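Local atomic coordinates of phosphoinositol-specific phospholipase C (PDB entry 5FYR), a protein that probably cleaves phosphoinositides in a calcium-dependent manner and binds inositol next to a calcium ion. Residues Ala96-Val101 with Ile114-Asp119. Sequence-based numbering, arbitrary orientation. Where two conformers were deposited one is given.
With CA (calcium ion), chain F; INS (1,2,3,4,5,6-hexahydroxy-cyclohexane), chain E.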
ATOM      1  N   ALA A  96      -8.708   2.959  14.223  1.00 15.67           N
ATOM      2  CA  ALA A  96     -10.051   2.499  13.912  1.00 16.04           C
ATOM      3  C   ALA A  96     -10.193   1.981  12.469  1.00 15.72           C
ATOM      4  O   ALA A  96     -10.780   0.918  12.207  1.00 16.56           O
ATOM      5  CB  ALA A  96     -11.065   3.598  14.175  1.00 16.82           C
ATOM      6  N   CYS A  97      -9.630   2.726  11.529  1.00 14.94           N
ATOM      7  CA  CYS A  97      -9.656   2.304  10.129  1.00 15.49           C
ATOM      8  C   CYS A  97      -8.893   0.981   9.896  1.00 14.05           C
ATOM      9  O   CYS A  97      -9.349   0.086   9.166  1.00 14.42           O
ATOM     10  CB  CYS A  97      -9.089   3.384   9.231  1.00 15.13           C
ATOM     11  SG  CYS A  97      -9.983   4.938   9.230  1.00 15.81           S
ATOM     12  N   LEU A  98      -7.733   0.861  10.518  1.00 13.89           N
ATOM     13  CA  LEU A  98      -6.955  -0.360  10.436  1.00 14.93           C
ATOM     14  C   LEU A  98      -7.715  -1.537  11.055  1.00 14.62           C
ATOM     15  O   LEU A  98      -7.703  -2.646  10.502  1.00 14.97           O
ATOM     16  CB  LEU A  98      -5.597  -0.198  11.127  1.00 15.56           C
ATOM     17  CG  LEU A  98      -4.660   0.868  10.556  1.00 15.48           C
ATOM     18  CD1 LEU A  98      -3.337   0.941  11.294  1.00 16.92           C
ATOM     19  CD2 LEU A  98      -4.459   0.600   9.063  1.00 16.89           C
ATOM     20  N   ASN A  99      -8.410  -1.296  12.175  1.00 16.85           N
ATOM     21  CA  ASN A  99      -9.210  -2.355  12.794  1.00 17.38           C
ATOM     22  C   ASN A  99     -10.377  -2.800  11.919  1.00 18.58           C
ATOM     23  O   ASN A  99     -10.722  -3.995  11.922  1.00 17.65           O
ATOM     24  CB  ASN A  99      -9.745  -1.914  14.164  1.00 18.74           C
ATOM     25  CG  ASN A  99      -8.821  -2.273  15.277  1.00 23.58           C
ATOM     26  OD1 ASN A  99      -8.439  -3.444  15.427  1.00 36.25           O
ATOM     27  ND2 ASN A  99      -8.525  -1.312  16.116  1.00 33.51           N
ATOM     28  N   ASP A 100     -10.949  -1.876  11.159  1.00 17.80           N
ATOM     29  CA  ASP A 100     -11.951  -2.276  10.164  1.00 18.28           C
ATOM     30  C   ASP A 100     -11.431  -3.307   9.172  1.00 17.00           C
ATOM     31  O   ASP A 100     -12.110  -4.285   8.854  1.00 16.99           O
ATOM     32  CB  ASP A 100     -12.475  -1.096   9.412  1.00 17.57           C
ATOM     33  CG  ASP A 100     -13.450  -0.256  10.223  1.00 17.98           C
ATOM     34  OD1 ASP A 100     -13.989  -0.754  11.244  1.00 23.67           O
ATOM     35  OD2 ASP A 100     -13.690   0.871   9.808  1.00 20.76           O
ATOM     36  N   VAL A 101     -10.203  -3.127   8.713  1.00 15.78           N
ATOM     37  CA  VAL A 101      -9.597  -4.087   7.825  1.00 15.61           C
ATOM     38  C   VAL A 101      -9.325  -5.419   8.552  1.00 16.18           C
ATOM     39  O   VAL A 101      -9.584  -6.500   8.008  1.00 18.00           O
ATOM     40  CB  VAL A 101      -8.317  -3.518   7.195  1.00 15.42           C
ATOM     41  CG1 VAL A 101      -7.704  -4.540   6.235  1.00 15.23           C
ATOM     42  CG2 VAL A 101      -8.653  -2.243   6.456  1.00 16.11           C
ATOM     43  N   ILE A 114      -4.786  -8.497   1.137  1.00 11.18           N
ATOM     44  CA  ILE A 114      -5.200  -7.095   1.167  1.00 11.58           C
ATOM     45  C   ILE A 114      -3.983  -6.199   1.181  1.00 11.65           C
ATOM     46  O   ILE A 114      -3.067  -6.412   1.970  1.00 14.15           O
ATOM     47  CB  ILE A 114      -6.075  -6.798   2.387  1.00 13.62           C
ATOM     48  CG1 ILE A 114      -7.419  -7.541   2.299  1.00 14.12           C
ATOM     49  CG2 ILE A 114      -6.316  -5.308   2.564  1.00 13.10           C
ATOM     50  CD1 ILE A 114      -8.131  -7.627   3.645  1.00 16.89           C
ATOM     51  N   THR A 115      -3.949  -5.215   0.302  1.00 11.74           N
ATOM     52  CA  THR A 115      -2.877  -4.211   0.286  1.00 10.85           C
ATOM     53  C   THR A 115      -3.470  -2.877   0.750  1.00 10.37           C
ATOM     54  O   THR A 115      -4.470  -2.431   0.185  1.00 12.79           O
ATOM     55  CB  THR A 115      -2.259  -4.086  -1.136  1.00 12.76           C
ATOM     56  OG1 THR A 115      -1.721  -5.362  -1.481  1.00 14.47           O
ATOM     57  CG2 THR A 115      -1.194  -3.061  -1.134  1.00 14.07           C
ATOM     58  N   LEU A 116      -2.854  -2.254   1.769  0.50 10.94           N
ATOM     59  CA  LEU A 116      -3.290  -0.937   2.277  0.50 10.47           C
ATOM     60  C   LEU A 116      -2.206   0.087   2.019  0.50 10.59           C
ATOM     61  O   LEU A 116      -1.072  -0.025   2.523  0.50 11.33           O
ATOM     62  CB  LEU A 116      -3.598  -0.907   3.790  0.50 12.84           C
ATOM     63  CG  LEU A 116      -4.544  -1.976   4.299  0.50 12.38           C
ATOM     64  CD1 LEU A 116      -4.597  -1.837   5.814  0.50 11.57           C
ATOM     65  CD2 LEU A 116      -5.922  -1.859   3.661  0.50 12.61           C
ATOM     66  N   ILE A 117      -2.585   1.080   1.241  1.00 10.69           N
ATOM     67  CA  ILE A 117      -1.718   2.202   0.941  1.00 11.24           C
ATOM     68  C   ILE A 117      -1.937   3.223   2.064  1.00 11.88           C
ATOM     69  O   ILE A 117      -3.034   3.774   2.221  1.00 15.20           O
ATOM     70  CB  ILE A 117      -2.082   2.836  -0.411  1.00 12.37           C
ATOM     71  CG1 ILE A 117      -2.052   1.761  -1.584  1.00 17.76           C
ATOM     72  CG2 ILE A 117      -1.286   4.120  -0.617  1.00 16.56           C
ATOM     73  CD1 ILE A 117      -0.837   0.960  -1.741  1.00 16.70           C
ATOM     74  N   LEU A 118      -0.872   3.478   2.830  1.00 10.51           N
ATOM     75  CA  LEU A 118      -0.903   4.398   3.965  1.00 10.59           C
ATOM     76  C   LEU A 118      -0.168   5.672   3.485  1.00 10.99           C
ATOM     77  O   LEU A 118       1.104   5.714   3.421  1.00 11.63           O
ATOM     78  CB  LEU A 118      -0.209   3.742   5.171  1.00 12.35           C
ATOM     79  CG  LEU A 118      -0.821   2.390   5.582  1.00 12.89           C
ATOM     80  CD1 LEU A 118      -0.068   1.810   6.740  1.00 14.92           C
ATOM     81  CD2 LEU A 118      -2.270   2.530   5.955  1.00 14.05           C
ATOM     82  N   ASP A 119      -0.968   6.675   3.131  1.00 11.09           N
ATOM     83  CA  ASP A 119      -0.491   7.870   2.488  1.00 10.80           C
ATOM     84  C   ASP A 119      -0.251   8.929   3.578  1.00 11.12           C
ATOM     85  O   ASP A 119      -1.205   9.513   4.105  1.00 11.07           O
ATOM     86  CB  ASP A 119      -1.504   8.280   1.438  1.00 11.12           C
ATOM     87  CG  ASP A 119      -1.098   9.494   0.647  1.00 12.92           C
ATOM     88  OD1 ASP A 119       0.108   9.764   0.562  1.00 15.28           O
ATOM     89  OD2 ASP A 119      -1.992  10.169   0.054  1.00 14.38           O
TER
HETATM   90 CA    CA F 401      -4.273   9.810  -0.678  1.00 15.99          CA
HETATM   91  C1  INS E 301      -1.745  11.469  -3.908  1.00 14.49           C
HETATM   92  C2  INS E 301      -2.760  10.333  -4.061  1.00 12.82           C
HETATM   93  C3  INS E 301      -2.179   8.970  -4.089  1.00 12.13           C
HETATM   94  C4  INS E 301      -1.021   8.754  -3.196  1.00 11.80           C
HETATM   95  C5  INS E 301      -0.064   9.857  -3.003  1.00 11.58           C
HETATM   96  C6  INS E 301      -0.626  11.210  -2.950  1.00 13.87           C
HETATM   97  O1  INS E 301      -2.511  12.591  -3.479  1.00 19.03           O
HETATM   98  O2  INS E 301      -3.608  10.436  -2.901  1.00 14.67           O
HETATM   99  O3  INS E 301      -3.177   7.955  -4.018  1.00 12.79           O
HETATM  100  O4  INS E 301      -0.474   7.474  -3.362  1.00 12.39           O
HETATM  101  O5  INS E 301       1.029   9.610  -2.122  1.00 13.36           O
HETATM  102  O6  INS E 301       0.286  12.244  -2.820  1.00 16.09           O
HETATM  103  O   HOH W   1      -4.396  12.233  -1.194  1.00 18.82           O
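Leu-98 meets the strand with one methyl, CD2. That methyl lies 4.1 Å from CD1 of Leu-116 and 4.3 Å from CD2 of Leu-118. Leu-116 has two conformers, and its distances here hold for one of them. One helical turn on, Val-101 uses both of its branches. Its first torsion, -179°, sets CG1 anti to the backbone N and CG2 beside it, which turns CG1 to Ile-114 and CG2 to Leu-116. Val-101 and Ile-114 slide past each other in opposite directions, with their CG1 and CG2 4.0 Å apart. Val-101 CG2 meets Leu-116 tip to tip, 3.9 Å from CD2. With an alanine at Val-101, Ile-114 CG2 and Leu-116 CD2 would lose the methyls they pack on, and a gap would probably open beside them. No hydrogen bond crosses the contact; it is held by apolar side chains alone.

Segments 96-101 and 114-119 run nearly antiparallel, at 169°. Their axes come within 11.3 Å. This is the helix-then-strand step of a TIM-type barrel, in line with the family's clan. Near the C-terminal end of the strand, Asp-119 OD2 binds the calcium ion at 2.4 Å. Asn-27, Glu-48, Asp-50, inositol O2 and a water also bind it. Asp-119 OD1 accepts a hydrogen bond from inositol O5 at 2.8 Å. The Cys-97 to Cys-84 disulfide ties the helix to a preceding loop. Strand 114-120 lies between parallel strands 46-52 and 184-189, and helix 133-144 packs beside the leucines through Phe-136, Val-143 and Phe-144.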